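Single-stranded-DNA-specific exonuclease RecJ (Thermus thermophilus, PDB 2ZXR) degrades single-stranded DNA exonucleolytically in the 5' to 3' direction, using divalent metal ions, with no detectable activity on single-stranded RNA. Local coordinates at residues F40-L53 with L225-L237. Numbering follows the deposited sequence.
Sequences FRRKEDLDPPLALL and LWGWNRALVKEGL
The carbonyl oxygen of Leu46 is where Arg230 and Lys234, one helical turn apart on helix 227-239, converge. Arg230 NH1 donates to Leu46 O at 3.0 Å, in the carbonyl plane on a lone pair and nearly in the plane of the guanidinium. Lys234 NZ donates to the same oxygen at 3.2 Å, tilted 27° from the carbonyl plane, and also makes a salt bridge with Asp47 OD1 (3.5 Å to NZ). A bend at chi3 turns the Arg230 guanidinium toward this oxygen, while CZ of Phe40 lies over one face of the guanidinium, 3.7 Å from Arg230 NE. That nitrogen meets the Phe40 ring at its edge, the two planes standing 70° apart, so this is no stacked pair.

Farther along 40-53, Pro48 rides over the helix surface, its CG 3.6 Å from Ala231 CB and its CD against Arg230 CD. The small Ala231 lets the loop come close, with Leu50 CB 4.2 Å from Ala231 CB. At Trp228, Leu53 covers one face of the indole, its CG making a CH-pi contact 3.8 Å from the centroid of the five-membered ring. Leu50 CD1 comes in obliquely near NE1 from the opposite side, offset toward the rim. With CG anti to the backbone N (chi1 -165°), the indole swings out to the loop, and NE1 donates to Ala51 O at 2.6 Å, in that carbonyl's plane.

Trp196 and Leu193 of helix 187-201 pack beside Leu50 and Trp228 respectively, and Glu183 accepts a bond from the backbone N of Trp228. Arg230 NH1 also donates to Leu449 O, tying in a segment far along the chain. Loop 40-53 is thus laid across helix 227-239, where the side chain of Leu232 lies about 12 Å from the bound magnesium ion. Leu46 O, with two cationic donors, and Ala51 O, with the indole N-H, give the loop polar fixings at both ends of the apolar patch formed by Pro48, Leu50 and Ala231.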
loop_
_atom_site.group_PDB
_atom_site.type_symbol
_atom_site.label_atom_id
_atom_site.label_comp_id
_atom_site.label_asym_id
_atom_site.label_seq_id
_atom_site.Cartn_x
_atom_site.Cartn_y
_atom_site.Cartn_z
ATOM N N PHE A 40 9.069 1.777 11.920
ATOM C CA PHE A 40 9.114 0.804 13.014
ATOM C C PHE A 40 10.541 0.744 13.558
ATOM O O PHE A 40 11.450 0.282 12.874
ATOM C CB PHE A 40 8.679 -0.586 12.534
ATOM C CG PHE A 40 7.238 -0.654 12.095
ATOM C CD1 PHE A 40 6.875 -0.338 10.794
ATOM C CD2 PHE A 40 6.240 -1.020 12.995
ATOM C CE1 PHE A 40 5.540 -0.383 10.389
ATOM C CE2 PHE A 40 4.902 -1.069 12.601
ATOM C CZ PHE A 40 4.553 -0.750 11.297
ATOM N N ARG A 41 10.734 1.209 14.791
ATOM C CA ARG A 41 12.060 1.233 15.398
ATOM C C ARG A 41 12.263 0.274 16.568
ATOM O O ARG A 41 13.296 -0.386 16.649
ATOM C CB ARG A 41 12.403 2.660 15.842
ATOM C CG ARG A 41 12.289 3.698 14.729
ATOM C CD ARG A 41 12.941 3.218 13.428
ATOM N NE ARG A 41 12.693 4.123 12.302
ATOM C CZ ARG A 41 13.311 5.287 12.121
ATOM N NH1 ARG A 41 13.012 6.040 11.066
ATOM N NH2 ARG A 41 14.234 5.693 12.989
ATOM N N ARG A 42 11.287 0.201 17.472
ATOM C CA ARG A 42 11.374 -0.684 18.638
ATOM C C ARG A 42 10.327 -1.786 18.515
ATOM O O ARG A 42 9.415 -1.674 17.696
ATOM C CB ARG A 42 11.129 0.115 19.919
ATOM C CG ARG A 42 11.919 1.407 19.989
ATOM C CD ARG A 42 11.685 2.128 21.295
ATOM N NE ARG A 42 10.279 2.466 21.501
ATOM C CZ ARG A 42 9.585 3.315 20.744
ATOM N NH1 ARG A 42 10.160 3.927 19.711
ATOM N NH2 ARG A 42 8.310 3.563 21.027
ATOM N N LYS A 43 10.451 -2.844 19.317
ATOM C CA LYS A 43 9.490 -3.946 19.263
ATOM C C LYS A 43 8.044 -3.500 19.480
ATOM O O LYS A 43 7.121 -4.059 18.884
ATOM C CB LYS A 43 9.829 -5.022 20.297
ATOM C CG LYS A 43 10.931 -5.986 19.889
ATOM C CD LYS A 43 10.978 -7.182 20.841
ATOM C CE LYS A 43 12.177 -8.083 20.572
ATOM N NZ LYS A 43 12.168 -8.623 19.190
ATOM N N GLU A 44 7.846 -2.494 20.327
ATOM C CA GLU A 44 6.498 -1.999 20.621
ATOM C C GLU A 44 5.861 -1.189 19.492
ATOM O O GLU A 44 4.706 -0.762 19.602
ATOM C CB GLU A 44 6.496 -1.177 21.927
ATOM C CG GLU A 44 7.731 -0.303 22.158
ATOM C CD GLU A 44 8.795 -0.988 23.020
ATOM O OE1 GLU A 44 8.559 -1.153 24.238
ATOM O OE2 GLU A 44 9.864 -1.365 22.482
ATOM N N ASP A 45 6.605 -0.979 18.408
ATOM C CA ASP A 45 6.095 -0.226 17.261
ATOM C C ASP A 45 5.394 -1.218 16.339
ATOM O O ASP A 45 4.578 -0.843 15.491
ATOM C CB ASP A 45 7.248 0.440 16.504
ATOM C CG ASP A 45 8.155 1.260 17.414
ATOM O OD1 ASP A 45 8.169 0.985 18.636
ATOM O OD2 ASP A 45 8.866 2.161 16.904
ATOM N N LEU A 46 5.742 -2.488 16.510
ATOM C CA LEU A 46 5.160 -3.562 15.727
ATOM C C LEU A 46 3.839 -3.941 16.359
ATOM O O LEU A 46 2.891 -4.353 15.683
ATOM C CB LEU A 46 6.089 -4.766 15.727
ATOM C CG LEU A 46 7.317 -4.599 14.841
ATOM C CD1 LEU A 46 8.146 -5.878 14.901
ATOM C CD2 LEU A 46 6.869 -4.310 13.403
ATOM N N ASP A 47 3.787 -3.804 17.677
ATOM C CA ASP A 47 2.578 -4.109 18.410
ATOM C C ASP A 47 2.180 -2.956 19.291
ATOM O O ASP A 47 2.297 -3.013 20.516
ATOM C CB ASP A 47 2.736 -5.377 19.235
ATOM C CG ASP A 47 2.084 -6.564 18.568
ATOM O OD1 ASP A 47 2.627 -7.008 17.533
ATOM O OD2 ASP A 47 1.022 -7.031 19.060
ATOM N N PRO A 48 1.696 -1.879 18.665
ATOM C CA PRO A 48 1.286 -0.722 19.453
ATOM C C PRO A 48 0.190 -1.137 20.437
ATOM O O PRO A 48 -0.514 -2.149 20.241
ATOM C CB PRO A 48 0.804 0.264 18.388
ATOM C CG PRO A 48 0.295 -0.628 17.291
ATOM C CD PRO A 48 1.332 -1.724 17.245
ATOM N N PRO A 49 0.061 -0.388 21.538
ATOM C CA PRO A 49 -0.974 -0.720 22.524
ATOM C C PRO A 49 -2.320 -0.236 21.991
ATOM O O PRO A 49 -2.400 0.825 21.363
ATOM C CB PRO A 49 -0.547 0.091 23.743
ATOM C CG PRO A 49 -0.026 1.373 23.095
ATOM C CD PRO A 49 0.841 0.795 21.961
ATOM N N LEU A 50 -3.368 -1.024 22.200
ATOM C CA LEU A 50 -4.695 -0.583 21.788
ATOM C C LEU A 50 -5.168 0.194 23.007
ATOM O O LEU A 50 -5.367 -0.385 24.077
ATOM C CB LEU A 50 -5.623 -1.767 21.552
ATOM C CG LEU A 50 -7.047 -1.356 21.159
ATOM C CD1 LEU A 50 -7.005 -0.472 19.906
ATOM C CD2 LEU A 50 -7.879 -2.613 20.921
ATOM N N ALA A 51 -5.325 1.500 22.865
ATOM C CA ALA A 51 -5.741 2.311 23.988
ATOM C C ALA A 51 -6.907 3.226 23.642
ATOM O O ALA A 51 -7.269 3.382 22.474
ATOM C CB ALA A 51 -4.546 3.147 24.477
ATOM N N LEU A 52 -7.489 3.834 24.664
ATOM C CA LEU A 52 -8.584 4.760 24.447
ATOM C C LEU A 52 -7.982 6.120 24.091
ATOM O O LEU A 52 -7.460 6.812 24.969
ATOM C CB LEU A 52 -9.437 4.874 25.713
ATOM C CG LEU A 52 -10.599 5.878 25.727
ATOM C CD1 LEU A 52 -11.598 5.545 24.631
ATOM C CD2 LEU A 52 -11.279 5.843 27.090
ATOM N N LEU A 53 -8.044 6.493 22.809
ATOM C CA LEU A 53 -7.508 7.772 22.328
ATOM C C LEU A 53 -8.324 8.920 22.892
ATOM O O LEU A 53 -9.538 8.842 22.946
ATOM C CB LEU A 53 -7.566 7.853 20.805
ATOM C CG LEU A 53 -6.774 6.838 19.987
ATOM C CD1 LEU A 53 -7.055 7.045 18.510
ATOM C CD2 LEU A 53 -5.294 7.005 20.275
ATOM N N LEU A 225 -3.206 2.113 7.977
ATOM C CA LEU A 225 -3.023 1.113 8.988
ATOM C C LEU A 225 -1.742 1.259 9.817
ATOM O O LEU A 225 -0.812 0.473 9.707
ATOM C CB LEU A 225 -3.089 -0.262 8.340
ATOM C CG LEU A 225 -4.410 -0.685 7.676
ATOM C CD1 LEU A 225 -4.376 -2.217 7.467
ATOM C CD2 LEU A 225 -5.624 -0.326 8.579
ATOM N N TRP A 226 -1.688 2.297 10.632
ATOM C CA TRP A 226 -0.555 2.483 11.520
ATOM C C TRP A 226 -1.047 2.967 12.876
ATOM O O TRP A 226 -2.210 3.366 13.021
ATOM C CB TRP A 226 0.491 3.452 10.922
ATOM C CG TRP A 226 0.004 4.768 10.378
ATOM C CD1 TRP A 226 -0.611 5.773 11.069
ATOM C CD2 TRP A 226 0.171 5.245 9.035
ATOM N NE1 TRP A 226 -0.836 6.858 10.235
ATOM C CE2 TRP A 226 -0.368 6.555 8.984
ATOM C CE3 TRP A 226 0.725 4.692 7.875
ATOM C CZ2 TRP A 226 -0.371 7.323 7.811
ATOM C CZ3 TRP A 226 0.722 5.452 6.702
ATOM C CH2 TRP A 226 0.177 6.753 6.679
ATOM N N GLY A 227 -0.177 2.886 13.874
ATOM C CA GLY A 227 -0.529 3.310 15.206
ATOM C C GLY A 227 -1.781 2.616 15.712
ATOM O O GLY A 227 -1.913 1.391 15.613
ATOM N N TRP A 228 -2.704 3.412 16.249
ATOM C CA TRP A 228 -3.959 2.902 16.787
ATOM C C TRP A 228 -4.716 2.031 15.769
ATOM O O TRP A 228 -5.229 0.958 16.111
ATOM C CB TRP A 228 -4.855 4.062 17.217
ATOM C CG TRP A 228 -5.978 3.606 18.083
ATOM C CD1 TRP A 228 -5.936 3.388 19.431
ATOM C CD2 TRP A 228 -7.304 3.275 17.658
ATOM N NE1 TRP A 228 -7.158 2.943 19.875
ATOM C CE2 TRP A 228 -8.019 2.865 18.807
ATOM C CE3 TRP A 228 -7.960 3.287 16.413
ATOM C CZ2 TRP A 228 -9.359 2.465 18.755
ATOM C CZ3 TRP A 228 -9.287 2.894 16.356
ATOM C CH2 TRP A 228 -9.979 2.485 17.525
ATOM N N ASN A 229 -4.801 2.481 14.526
ATOM C CA ASN A 229 -5.503 1.659 13.537
ATOM C C ASN A 229 -4.807 0.293 13.386
ATOM O O ASN A 229 -5.481 -0.703 13.269
ATOM C CB ASN A 229 -5.607 2.361 12.169
ATOM C CG ASN A 229 -6.720 3.397 12.110
ATOM O OD1 ASN A 229 -7.682 3.372 12.899
ATOM N ND2 ASN A 229 -6.619 4.297 11.147
ATOM N N ARG A 230 -3.473 0.234 13.398
ATOM C CA ARG A 230 -2.784 -1.070 13.299
ATOM C C ARG A 230 -3.131 -1.951 14.489
ATOM O O ARG A 230 -3.364 -3.147 14.344
ATOM C CB ARG A 230 -1.244 -0.931 13.269
ATOM C CG ARG A 230 -0.504 -2.283 13.657
ATOM C CD ARG A 230 1.082 -2.237 13.686
ATOM N NE ARG A 230 1.466 -2.550 12.331
ATOM C CZ ARG A 230 2.090 -3.632 11.897
ATOM N NH1 ARG A 230 2.521 -4.614 12.690
ATOM N NH2 ARG A 230 2.152 -3.782 10.593
ATOM N N ALA A 231 -3.138 -1.368 15.680
ATOM C CA ALA A 231 -3.430 -2.138 16.876
ATOM C C ALA A 231 -4.870 -2.646 16.867
ATOM O O ALA A 231 -5.137 -3.780 17.273
ATOM C CB ALA A 231 -3.194 -1.281 18.119
ATOM N N LEU A 232 -5.791 -1.803 16.397
ATOM C CA LEU A 232 -7.199 -2.171 16.370
ATOM C C LEU A 232 -7.423 -3.325 15.418
ATOM O O LEU A 232 -8.102 -4.317 15.764
ATOM C CB LEU A 232 -8.070 -0.974 15.961
ATOM C CG LEU A 232 -9.568 -1.327 15.828
ATOM C CD1 LEU A 232 -10.183 -1.542 17.227
ATOM C CD2 LEU A 232 -10.281 -0.240 15.118
ATOM N N VAL A 233 -6.836 -3.217 14.229
ATOM C CA VAL A 233 -6.981 -4.262 13.224
ATOM C C VAL A 233 -6.348 -5.591 13.696
ATOM O O VAL A 233 -6.936 -6.646 13.533
ATOM C CB VAL A 233 -6.403 -3.765 11.855
ATOM C CG1 VAL A 233 -6.232 -4.920 10.869
ATOM C CG2 VAL A 233 -7.388 -2.698 11.269
ATOM N N LYS A 234 -5.176 -5.541 14.311
ATOM C CA LYS A 234 -4.572 -6.783 14.780
ATOM C C LYS A 234 -5.535 -7.464 15.768
ATOM O O LYS A 234 -5.803 -8.654 15.661
ATOM C CB LYS A 234 -3.218 -6.514 15.445
ATOM C CG LYS A 234 -2.115 -6.050 14.454
ATOM C CD LYS A 234 -0.853 -5.518 15.213
ATOM C CE LYS A 234 0.172 -6.606 15.474
ATOM N NZ LYS A 234 1.168 -6.666 14.325
ATOM N N GLU A 235 -6.060 -6.702 16.716
ATOM C CA GLU A 235 -6.998 -7.248 17.692
ATOM C C GLU A 235 -8.260 -7.817 17.014
ATOM O O GLU A 235 -8.646 -8.952 17.266
ATOM C CB GLU A 235 -7.397 -6.155 18.689
ATOM C CG GLU A 235 -8.311 -6.602 19.844
ATOM C CD GLU A 235 -7.644 -7.609 20.779
ATOM O OE1 GLU A 235 -6.422 -7.518 20.991
ATOM O OE2 GLU A 235 -8.338 -8.477 21.324
ATOM N N GLY A 236 -8.901 -7.023 16.158
ATOM C CA GLY A 236 -10.117 -7.470 15.506
ATOM C C GLY A 236 -9.962 -8.635 14.545
ATOM O O GLY A 236 -10.807 -9.536 14.529
ATOM N N LEU A 237 -8.899 -8.639 13.747
ATOM C CA LEU A 237 -8.709 -9.741 12.811
ATOM C C LEU A 237 -8.571 -11.036 13.579
ATOM O O LEU A 237 -9.040 -12.078 13.131
ATOM C CB LEU A 237 -7.462 -9.530 11.947
ATOM C CG LEU A 237 -7.431 -8.400 10.915
ATOM C CD1 LEU A 237 -6.062 -8.363 10.209
ATOM C CD2 LEU A 237 -8.519 -8.621 9.917
#